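Local coordinates for predicted protein (Acinetobacter sp. RUH2624, PDB 4MEA) that hydrolyses epoxides as a secreted alpha/beta hydrolase of the Cif type, and probably serves its bacterium as a virulence factor, at residues A[29-37]-A[71-82]; A[103-111]-A[241-252]. One frame throughout, in Å; residues are numbered along the deposited sequence. Where two conformers were deposited one is given.

Contact 1 and contact 2 lie on opposite sides of the chain's centre, each about 15 Å from it, with their own centres 28 Å apart and their nearest atoms about 11 Å apart. They follow one another along the chain: 29-37 has met 71-82 before 103-111 begins. Contact 1 packs an early loop on helix 75-81 of the core, which follows strand 61-64. Contact 2 joins the start of helix 108-123 to two helices placed late in the chain, between strands 151-157 and 267-272. In this fold the nucleophile turn follows the strand equivalent to 128-133 and leads into the helix equivalent to 136-146, which touches contact 2.

Contact 1. Residues A[29-37]-A[71-82]; sequences GQYAYAKGL and WKMWEPVMLSYM
Trp71 and Lys72 each deliver a donor to a backbone carbonyl of 29-37. Trp71 NE1 meets Gln30 O at 2.9 Å in the indole plane, with an N-H...O angle of 160°, whereas Lys72 NZ comes to Ala32 O (2.9 Å) from above the carbonyl plane. Tryptophan combines that single N-H with a broad apolar ring, which lies obliquely beside Tyr33. Glu75 divides its carboxylate: OE1 takes Lys72 NZ in a 2.7 Å salt bridge, and OE2 receives Ala34 N at 2.8 Å. Its CG lies anti to the backbone N (chi1 -168°) and the chain runs straight beyond, lifting the carboxylate to the loop; the lysine charge probably helps keep it ionised. Farther along, Leu37 sets CD1 against Glu75 CG (3.9 Å) and CD2 beside Met82 SD (4.1 Å), while the small Ala34 CB rests on Leu79 CD1 at 3.7 Å. Gly36 tolerates the positive phi of the type II turn 34-37. In the second shell, Asp91 holds Trp71 N and Gln97 binds Tyr33 OH. Trp71 and Met78 settle on Val52 of strand 47-54 and Ala89 of strand 87-90, and Pro76, Val77 and Tyr81 meet helix 307-323.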
loop_
_atom_site.group_PDB
_atom_site.type_symbol
_atom_site.label_atom_id
_atom_site.label_comp_id
_atom_site.label_asym_id
_atom_site.label_seq_id
_atom_site.Cartn_x
_atom_site.Cartn_y
_atom_site.Cartn_z
ATOM N N GLY A 29 -13.279 -1.986 -26.527
ATOM C CA GLY A 29 -13.278 -2.123 -25.076
ATOM C C GLY A 29 -14.661 -2.044 -24.449
ATOM O O GLY A 29 -15.568 -2.785 -24.844
ATOM N N GLN A 30 -14.829 -1.155 -23.469
ATOM C CA GLN A 30 -16.103 -1.061 -22.752
ATOM C C GLN A 30 -17.250 -0.604 -23.654
ATOM O O GLN A 30 -18.425 -0.750 -23.300
ATOM C CB GLN A 30 -16.002 -0.139 -21.527
ATOM C CG GLN A 30 -15.706 1.335 -21.837
ATOM C CD GLN A 30 -15.847 2.225 -20.617
ATOM O OE1 GLN A 30 -16.616 1.928 -19.701
ATOM N NE2 GLN A 30 -15.101 3.326 -20.599
ATOM N N TYR A 31 -16.909 -0.059 -24.817
ATOM C CA TYR A 31 -17.923 0.476 -25.725
ATOM C C TYR A 31 -18.315 -0.545 -26.787
ATOM O O TYR A 31 -19.197 -0.288 -27.601
ATOM C CB TYR A 31 -17.416 1.748 -26.413
ATOM C CG TYR A 31 -16.814 2.766 -25.469
ATOM C CD1 TYR A 31 -17.626 3.591 -24.699
ATOM C CD2 TYR A 31 -15.430 2.911 -25.360
ATOM C CE1 TYR A 31 -17.076 4.527 -23.829
ATOM C CE2 TYR A 31 -14.869 3.848 -24.502
ATOM C CZ TYR A 31 -15.702 4.652 -23.733
ATOM O OH TYR A 31 -15.162 5.581 -22.874
ATOM N N ALA A 32 -17.643 -1.694 -26.788
ATOM C CA ALA A 32 -17.910 -2.730 -27.782
ATOM C C ALA A 32 -18.802 -3.824 -27.212
ATOM O O ALA A 32 -18.453 -4.467 -26.225
ATOM C CB ALA A 32 -16.607 -3.329 -28.307
ATOM N N TYR A 33 -19.961 -4.024 -27.826
ATOM C CA TYR A 33 -20.934 -5.032 -27.400
ATOM C C TYR A 33 -21.204 -6.003 -28.559
ATOM O O TYR A 33 -21.514 -5.546 -29.654
ATOM C CB TYR A 33 -22.243 -4.333 -26.995
ATOM C CG TYR A 33 -22.036 -2.976 -26.339
ATOM C CD1 TYR A 33 -21.633 -2.881 -25.010
ATOM C CD2 TYR A 33 -22.234 -1.794 -27.048
ATOM C CE1 TYR A 33 -21.427 -1.649 -24.402
ATOM C CE2 TYR A 33 -22.033 -0.552 -26.443
ATOM C CZ TYR A 33 -21.629 -0.493 -25.118
ATOM O OH TYR A 33 -21.416 0.719 -24.502
ATOM N N ALA A 34 -21.122 -7.310 -28.324
ATOM C CA ALA A 34 -21.331 -8.280 -29.398
ATOM C C ALA A 34 -22.793 -8.365 -29.840
ATOM O O ALA A 34 -23.702 -7.981 -29.098
ATOM C CB ALA A 34 -20.810 -9.651 -28.987
ATOM N N LYS A 35 -23.013 -8.856 -31.059
ATOM C CA LYS A 35 -24.371 -9.016 -31.574
ATOM C C LYS A 35 -25.189 -9.847 -30.589
ATOM O O LYS A 35 -24.727 -10.888 -30.106
ATOM C CB LYS A 35 -24.365 -9.704 -32.944
ATOM C CG LYS A 35 -25.751 -9.830 -33.564
ATOM C CD LYS A 35 -25.781 -10.857 -34.684
ATOM C CE LYS A 35 -25.639 -12.272 -34.140
ATOM N NZ LYS A 35 -25.765 -13.294 -35.218
ATOM N N GLY A 36 -26.394 -9.378 -30.285
ATOM C CA GLY A 36 -27.236 -10.024 -29.294
ATOM C C GLY A 36 -27.334 -9.192 -28.028
ATOM O O GLY A 36 -28.272 -9.333 -27.249
ATOM N N LEU A 37 -26.364 -8.305 -27.834
ATOM C CA LEU A 37 -26.289 -7.503 -26.619
ATOM C C LEU A 37 -26.684 -6.058 -26.898
ATOM O O LEU A 37 -26.400 -5.516 -27.968
ATOM C CB LEU A 37 -24.875 -7.567 -26.024
ATOM C CG LEU A 37 -24.407 -8.983 -25.675
ATOM C CD1 LEU A 37 -22.984 -9.005 -25.087
ATOM C CD2 LEU A 37 -25.394 -9.630 -24.720
ATOM N N TRP A 71 -18.579 -3.827 -17.053
ATOM C CA TRP A 71 -19.490 -4.868 -17.535
ATOM C C TRP A 71 -18.753 -5.798 -18.512
ATOM O O TRP A 71 -19.011 -7.001 -18.558
ATOM C CB TRP A 71 -20.694 -4.227 -18.267
ATOM C CG TRP A 71 -20.296 -3.790 -19.630
ATOM C CD1 TRP A 71 -19.780 -2.580 -19.983
ATOM C CD2 TRP A 71 -20.310 -4.588 -20.822
ATOM N NE1 TRP A 71 -19.477 -2.572 -21.326
ATOM C CE2 TRP A 71 -19.790 -3.794 -21.861
ATOM C CE3 TRP A 71 -20.703 -5.900 -21.107
ATOM C CZ2 TRP A 71 -19.658 -4.266 -23.167
ATOM C CZ3 TRP A 71 -20.577 -6.364 -22.411
ATOM C CH2 TRP A 71 -20.056 -5.554 -23.416
ATOM N N LYS A 72 -17.851 -5.217 -19.302
ATOM C CA LYS A 72 -17.140 -5.917 -20.379
ATOM C C LYS A 72 -16.491 -7.234 -19.952
ATOM O O LYS A 72 -16.350 -8.146 -20.767
ATOM C CB LYS A 72 -16.084 -4.986 -21.000
ATOM C CG LYS A 72 -15.277 -5.572 -22.166
ATOM C CD LYS A 72 -16.137 -5.715 -23.424
ATOM C CE LYS A 72 -15.280 -6.023 -24.640
ATOM N NZ LYS A 72 -16.117 -6.073 -25.869
ATOM N N MET A 73 -16.110 -7.349 -18.680
ATOM C CA MET A 73 -15.409 -8.548 -18.229
ATOM C C MET A 73 -16.304 -9.770 -18.364
ATOM O O MET A 73 -15.823 -10.891 -18.457
ATOM C CB MET A 73 -14.911 -8.409 -16.783
ATOM C CG MET A 73 -16.014 -8.388 -15.706
ATOM S SD MET A 73 -15.333 -8.788 -14.063
ATOM C CE MET A 73 -15.160 -10.573 -14.161
ATOM N N TRP A 74 -17.613 -9.544 -18.395
ATOM C CA TRP A 74 -18.564 -10.649 -18.423
ATOM C C TRP A 74 -18.976 -11.100 -19.833
ATOM O O TRP A 74 -19.596 -12.146 -19.991
ATOM C CB TRP A 74 -19.808 -10.278 -17.619
ATOM C CG TRP A 74 -19.526 -9.907 -16.184
ATOM C CD1 TRP A 74 -19.644 -8.666 -15.617
ATOM C CD2 TRP A 74 -19.091 -10.786 -15.139
ATOM N NE1 TRP A 74 -19.304 -8.721 -14.279
ATOM C CE2 TRP A 74 -18.966 -10.012 -13.962
ATOM C CE3 TRP A 74 -18.799 -12.151 -15.079
ATOM C CZ2 TRP A 74 -18.556 -10.562 -12.741
ATOM C CZ3 TRP A 74 -18.398 -12.696 -13.863
ATOM C CH2 TRP A 74 -18.278 -11.903 -12.714
ATOM N N GLU A 75 -18.615 -10.325 -20.851
ATOM C CA GLU A 75 -19.143 -10.544 -22.204
ATOM C C GLU A 75 -19.118 -12.002 -22.704
ATOM O O GLU A 75 -20.125 -12.501 -23.213
ATOM C CB GLU A 75 -18.478 -9.609 -23.223
ATOM C CG GLU A 75 -19.190 -9.575 -24.582
ATOM C CD GLU A 75 -18.524 -8.655 -25.589
ATOM O OE1 GLU A 75 -17.287 -8.504 -25.540
ATOM O OE2 GLU A 75 -19.246 -8.065 -26.424
ATOM N N PRO A 76 -17.976 -12.690 -22.575
ATOM C CA PRO A 76 -17.967 -14.057 -23.114
ATOM C C PRO A 76 -18.938 -14.994 -22.390
ATOM O O PRO A 76 -19.521 -15.870 -23.030
ATOM C CB PRO A 76 -16.508 -14.510 -22.944
ATOM C CG PRO A 76 -15.884 -13.530 -22.014
ATOM C CD PRO A 76 -16.639 -12.247 -22.143
ATOM N N VAL A 77 -19.125 -14.800 -21.085
ATOM C CA VAL A 77 -20.087 -15.597 -20.324
ATOM C C VAL A 77 -21.514 -15.236 -20.713
ATOM O O VAL A 77 -22.378 -16.109 -20.835
ATOM C CB VAL A 77 -19.929 -15.392 -18.800
ATOM C CG1 VAL A 77 -20.927 -16.263 -18.032
ATOM C CG2 VAL A 77 -18.497 -15.690 -18.366
ATOM N N MET A 78 -21.753 -13.941 -20.903
ATOM C CA MET A 78 -23.056 -13.452 -21.327
ATOM C C MET A 78 -23.452 -14.084 -22.654
ATOM O O MET A 78 -24.583 -14.536 -22.822
ATOM C CB MET A 78 -23.029 -11.932 -21.460
ATOM C CG MET A 78 -22.906 -11.201 -20.134
ATOM S SD MET A 78 -22.670 -9.432 -20.351
ATOM C CE MET A 78 -24.327 -8.830 -20.721
ATOM N N LEU A 79 -22.516 -14.112 -23.597
ATOM C CA LEU A 79 -22.786 -14.688 -24.906
ATOM C C LEU A 79 -23.082 -16.182 -24.796
ATOM O O LEU A 79 -23.946 -16.714 -25.500
ATOM C CB LEU A 79 -21.619 -14.421 -25.865
ATOM C CG LEU A 79 -21.458 -12.947 -26.272
ATOM C CD1 LEU A 79 -20.203 -12.739 -27.100
ATOM C CD2 LEU A 79 -22.675 -12.477 -27.037
ATOM N N SER A 80 -22.382 -16.840 -23.881
ATOM C CA SER A 80 -22.538 -18.273 -23.666
ATOM C C SER A 80 -23.903 -18.628 -23.086
ATOM O O SER A 80 -24.429 -19.709 -23.336
ATOM C CB SER A 80 -21.443 -18.797 -22.732
ATOM O OG SER A 80 -20.162 -18.675 -23.316
ATOM N N TYR A 81 -24.477 -17.717 -22.306
ATOM C CA TYR A 81 -25.724 -18.018 -21.601
ATOM C C TYR A 81 -26.991 -17.425 -22.226
ATOM O O TYR A 81 -28.104 -17.852 -21.904
ATOM C CB TYR A 81 -25.631 -17.578 -20.137
ATOM C CG TYR A 81 -24.623 -18.353 -19.311
ATOM C CD1 TYR A 81 -24.072 -19.541 -19.776
ATOM C CD2 TYR A 81 -24.224 -17.895 -18.062
ATOM C CE1 TYR A 81 -23.148 -20.253 -19.013
ATOM C CE2 TYR A 81 -23.306 -18.600 -17.293
ATOM C CZ TYR A 81 -22.773 -19.776 -17.770
ATOM O OH TYR A 81 -21.862 -20.469 -16.999
ATOM N N MET A 82 -26.837 -16.455 -23.117
ATOM C CA MET A 82 -27.994 -15.669 -23.548
ATOM C C MET A 82 -29.050 -16.470 -24.312
ATOM O O MET A 82 -30.215 -16.078 -24.355
ATOM C CB MET A 82 -27.571 -14.426 -24.335
ATOM C CG MET A 82 -26.802 -14.710 -25.613
ATOM S SD MET A 82 -26.463 -13.171 -26.488
ATOM C CE MET A 82 -25.809 -13.833 -28.016
#

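Contact 2. Residues A[103-111]-A[241-252]; sequences NDDYSAENT and GYYRSHADSIRQ
Tyr106 and Ala108 bring their CA atoms to 4.9 Å from Tyr242 CA and 4.8 Å from Ser249 CA, respectively, as the chain runs past the break between helices 233-244 and 246-258 and turns into helix 108-123. Ser107 takes the N-cap position, and the first amides of that helix are met by side chains of helix 246-258: Ala108 N binds Ser249 OG at 2.8 Å, and Glu109 N binds Gln252 OE1, also at 2.8 Å. Glutamine suits its place because the same amide also donates, NE2 reaching Ser107 OG (3.0 Å) almost in the amide plane. With CG anti to the carbonyl carbon (chi1 -67°) and an extended chain, Gln252 can span both. Ser107 OG in turn donates to Asp105 OD1, which also takes Ser107 N in an Asx turn. Water 2 joins that oxygen to Ser245 OG and Asp248 OD2. At the other end, Arg244 grips Asp104 side-on: NH2 to OD1 at 2.9 Å, NE to OD2 at 3.1 Å, carboxylate and guanidinium nearly coplanar. Tyr106 places CB over the Tyr242 ring face, and Gly241 gives room, since a CB there would strike Tyr106 CD2. Helix 136-146 touches Ala108 and Ser249, and His246 packs on Tyr172 of the second subunit. Such a junction, where helices inserted between strands 151-157 and 267-272 accept a core helix's first amides, is consistent with the core-cap domain border in alpha/beta-fold epoxide hydrolases.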
loop_
_atom_site.group_PDB
_atom_site.type_symbol
_atom_site.label_atom_id
_atom_site.label_comp_id
_atom_site.label_asym_id
_atom_site.label_seq_id
_atom_site.Cartn_x
_atom_site.Cartn_y
_atom_site.Cartn_z
ATOM N N ASN A 103 -22.360 12.045 -3.014
ATOM C CA ASN A 103 -21.963 12.245 -1.613
ATOM C C ASN A 103 -20.830 11.323 -1.167
ATOM O O ASN A 103 -20.470 11.287 0.013
ATOM C CB ASN A 103 -23.160 12.147 -0.661
ATOM C CG ASN A 103 -23.632 10.722 -0.446
ATOM O OD1 ASN A 103 -23.227 9.803 -1.156
ATOM N ND2 ASN A 103 -24.509 10.534 0.538
ATOM N N ASP A 104 -20.272 10.583 -2.121
ATOM C CA ASP A 104 -19.092 9.752 -1.881
ATOM C C ASP A 104 -19.373 8.563 -0.961
ATOM O O ASP A 104 -18.444 7.937 -0.450
ATOM C CB ASP A 104 -17.941 10.593 -1.313
ATOM C CG ASP A 104 -16.576 10.005 -1.631
ATOM O OD1 ASP A 104 -16.409 9.469 -2.752
ATOM O OD2 ASP A 104 -15.672 10.085 -0.769
ATOM N N ASP A 105 -20.651 8.250 -0.749
ATOM C CA ASP A 105 -21.009 7.068 0.033
ATOM C C ASP A 105 -21.021 5.816 -0.850
ATOM O O ASP A 105 -22.059 5.428 -1.403
ATOM C CB ASP A 105 -22.346 7.244 0.772
ATOM C CG ASP A 105 -22.734 6.009 1.550
ATOM O OD1 ASP A 105 -21.851 5.157 1.777
ATOM O OD2 ASP A 105 -23.910 5.874 1.931
ATOM N N TYR A 106 -19.843 5.212 -0.993
ATOM C CA TYR A 106 -19.687 3.975 -1.750
ATOM C C TYR A 106 -19.645 2.777 -0.810
ATOM O O TYR A 106 -18.972 1.778 -1.087
ATOM C CB TYR A 106 -18.414 4.017 -2.606
ATOM C CG TYR A 106 -18.505 4.969 -3.786
ATOM C CD1 TYR A 106 -19.095 4.564 -4.968
ATOM C CD2 TYR A 106 -18.011 6.269 -3.710
ATOM C CE1 TYR A 106 -19.196 5.416 -6.051
ATOM C CE2 TYR A 106 -18.093 7.131 -4.801
ATOM C CZ TYR A 106 -18.699 6.691 -5.971
ATOM O OH TYR A 106 -18.818 7.511 -7.079
ATOM N N SER A 107 -20.356 2.877 0.309
ATOM C CA SER A 107 -20.491 1.729 1.202
ATOM C C SER A 107 -21.416 0.671 0.604
ATOM O O SER A 107 -22.298 0.982 -0.207
ATOM C CB SER A 107 -21.002 2.152 2.585
ATOM O OG SER A 107 -22.366 2.566 2.549
ATOM N N ALA A 108 -21.207 -0.576 1.015
ATOM C CA ALA A 108 -22.025 -1.713 0.586
ATOM C C ALA A 108 -23.535 -1.430 0.634
ATOM O O ALA A 108 -24.260 -1.703 -0.323
ATOM C CB ALA A 108 -21.696 -2.929 1.435
ATOM N N GLU A 109 -24.016 -0.906 1.753
ATOM C CA GLU A 109 -25.450 -0.627 1.879
ATOM C C GLU A 109 -25.945 0.326 0.798
ATOM O O GLU A 109 -26.985 0.088 0.177
ATOM C CB GLU A 109 -25.787 -0.059 3.259
ATOM C CG GLU A 109 -25.668 -1.066 4.396
ATOM C CD GLU A 109 -26.812 -2.062 4.434
ATOM O OE1 GLU A 109 -27.679 -2.029 3.529
ATOM O OE2 GLU A 109 -26.845 -2.876 5.383
ATOM N N ASN A 110 -25.207 1.412 0.578
ATOM C CA ASN A 110 -25.611 2.388 -0.427
ATOM C C ASN A 110 -25.570 1.854 -1.865
ATOM O O ASN A 110 -26.524 2.014 -2.616
ATOM C CB ASN A 110 -24.796 3.679 -0.320
ATOM C CG ASN A 110 -25.533 4.870 -0.911
ATOM O OD1 ASN A 110 -26.757 4.949 -0.823
ATOM N ND2 ASN A 110 -24.797 5.796 -1.519
ATOM N N THR A 111 -24.462 1.226 -2.249
ATOM C CA THR A 111 -24.348 0.665 -3.597
ATOM C C THR A 111 -25.360 -0.468 -3.788
ATOM O O THR A 111 -25.905 -0.651 -4.878
ATOM C CB THR A 111 -22.910 0.142 -3.870
ATOM O OG1 THR A 111 -22.563 -0.831 -2.878
ATOM C CG2 THR A 111 -21.907 1.288 -3.801
ATOM N N GLY A 241 -13.412 5.645 -3.993
ATOM C CA GLY A 241 -14.481 5.812 -3.015
ATOM C C GLY A 241 -14.881 4.487 -2.365
ATOM O O GLY A 241 -15.183 4.446 -1.170
ATOM N N TYR A 242 -14.892 3.400 -3.144
ATOM C CA TYR A 242 -15.214 2.081 -2.586
ATOM C C TYR A 242 -14.229 1.740 -1.489
ATOM O O TYR A 242 -14.598 1.150 -0.472
ATOM C CB TYR A 242 -15.217 0.989 -3.673
ATOM C CG TYR A 242 -16.396 1.114 -4.613
ATOM C CD1 TYR A 242 -17.588 0.442 -4.354
ATOM C CD2 TYR A 242 -16.329 1.934 -5.735
ATOM C CE1 TYR A 242 -18.680 0.564 -5.205
ATOM C CE2 TYR A 242 -17.422 2.074 -6.584
ATOM C CZ TYR A 242 -18.593 1.385 -6.311
ATOM O OH TYR A 242 -19.683 1.518 -7.147
ATOM N N TYR A 243 -12.974 2.146 -1.688
ATOM C CA TYR A 243 -11.923 1.834 -0.733
ATOM C C TYR A 243 -11.991 2.721 0.510
ATOM O O TYR A 243 -11.825 2.229 1.632
ATOM C CB TYR A 243 -10.537 1.840 -1.408
ATOM C CG TYR A 243 -10.412 0.705 -2.400
ATOM C CD1 TYR A 243 -9.961 -0.550 -1.995
ATOM C CD2 TYR A 243 -10.805 0.866 -3.730
ATOM C CE1 TYR A 243 -9.879 -1.612 -2.897
ATOM C CE2 TYR A 243 -10.727 -0.194 -4.641
ATOM C CZ TYR A 243 -10.261 -1.426 -4.217
ATOM O OH TYR A 243 -10.180 -2.479 -5.107
ATOM N N ARG A 244 -12.258 4.013 0.321
ATOM C CA ARG A 244 -12.495 4.919 1.457
ATOM C C ARG A 244 -13.681 4.438 2.285
ATOM O O ARG A 244 -13.716 4.600 3.513
ATOM C CB ARG A 244 -12.787 6.349 0.975
ATOM C CG ARG A 244 -11.645 7.016 0.261
ATOM C CD ARG A 244 -11.957 8.490 -0.054
ATOM N NE ARG A 244 -12.950 8.689 -1.112
ATOM C CZ ARG A 244 -12.686 8.663 -2.419
ATOM N NH1 ARG A 244 -11.459 8.398 -2.853
ATOM N NH2 ARG A 244 -13.658 8.885 -3.299
ATOM N N SER A 245 -14.658 3.849 1.606
ATOM C CA SER A 245 -15.892 3.429 2.256
ATOM C C SER A 245 -15.835 2.027 2.854
ATOM O O SER A 245 -16.836 1.545 3.375
ATOM C CB SER A 245 -17.059 3.496 1.268
ATOM O OG SER A 245 -17.445 4.832 1.005
ATOM N N HIS A 246 -14.686 1.361 2.770
ATOM C CA HIS A 246 -14.604 -0.031 3.232
ATOM C C HIS A 246 -14.872 -0.203 4.741
ATOM O O HIS A 246 -15.458 -1.204 5.161
ATOM C CB HIS A 246 -13.272 -0.683 2.829
ATOM C CG HIS A 246 -13.332 -1.448 1.535
ATOM N ND1 HIS A 246 -12.246 -1.577 0.697
ATOM C CD2 HIS A 246 -14.337 -2.147 0.954
ATOM C CE1 HIS A 246 -12.582 -2.305 -0.355
ATOM N NE2 HIS A 246 -13.847 -2.668 -0.223
ATOM N N ALA A 247 -14.449 0.757 5.560
ATOM C CA ALA A 247 -14.676 0.619 6.993
ATOM C C ALA A 247 -16.183 0.605 7.245
ATOM O O ALA A 247 -16.669 -0.150 8.087
ATOM C CB ALA A 247 -13.990 1.730 7.779
ATOM N N ASP A 248 -16.919 1.413 6.483
ATOM C CA ASP A 248 -18.380 1.426 6.555
ATOM C C ASP A 248 -18.997 0.107 6.099
ATOM O O ASP A 248 -19.889 -0.433 6.755
ATOM C CB ASP A 248 -18.952 2.547 5.692
ATOM C CG ASP A 248 -18.846 3.901 6.350
ATOM O OD1 ASP A 248 -18.565 3.951 7.564
ATOM O OD2 ASP A 248 -19.062 4.916 5.652
ATOM N N SER A 249 -18.534 -0.392 4.955
ATOM C CA SER A 249 -19.042 -1.637 4.400
ATOM C C SER A 249 -18.790 -2.778 5.373
ATOM O O SER A 249 -19.604 -3.688 5.504
ATOM C CB SER A 249 -18.373 -1.936 3.046
ATOM O OG SER A 249 -18.647 -0.910 2.093
ATOM N N ILE A 250 -17.649 -2.723 6.056
ATOM C CA ILE A 250 -17.284 -3.765 7.005
ATOM C C ILE A 250 -18.271 -3.786 8.156
ATOM O O ILE A 250 -18.791 -4.841 8.526
ATOM C CB ILE A 250 -15.854 -3.556 7.545
ATOM C CG1 ILE A 250 -14.835 -3.897 6.451
ATOM C CG2 ILE A 250 -15.629 -4.402 8.805
ATOM C CD1 ILE A 250 -13.438 -3.357 6.703
ATOM N N ARG A 251 -18.528 -2.611 8.718
ATOM C CA ARG A 251 -19.481 -2.481 9.810
ATOM C C ARG A 251 -20.850 -2.965 9.356
ATOM O O ARG A 251 -21.558 -3.661 10.085
ATOM C CB ARG A 251 -19.564 -1.024 10.276
ATOM C CG ARG A 251 -20.807 -0.709 11.106
ATOM C CD ARG A 251 -20.494 0.254 12.235
ATOM N NE ARG A 251 -21.690 0.780 12.885
ATOM C CZ ARG A 251 -22.494 0.074 13.678
ATOM N NH1 ARG A 251 -22.250 -1.211 13.915
ATOM N NH2 ARG A 251 -23.554 0.656 14.229
ATOM N N GLN A 252 -21.218 -2.604 8.133
ATOM C CA GLN A 252 -22.524 -2.970 7.619
ATOM C C GLN A 252 -22.670 -4.473 7.464
ATOM O O GLN A 252 -23.697 -5.038 7.838
ATOM C CB GLN A 252 -22.791 -2.259 6.294
ATOM C CG GLN A 252 -22.939 -0.754 6.458
ATOM C CD GLN A 252 -22.831 -0.020 5.142
ATOM O OE1 GLN A 252 -22.579 -0.629 4.098
ATOM N NE2 GLN A 252 -23.041 1.297 5.177
HETATM O O HOH W 1 -15.916 7.204 0.003
HETATM O O HOH W 2 -19.281 5.501 3.024
HETATM O O HOH W 3 -17.065 0.205 0.399
HETATM O O HOH W 4 -25.940 -3.439 7.891
#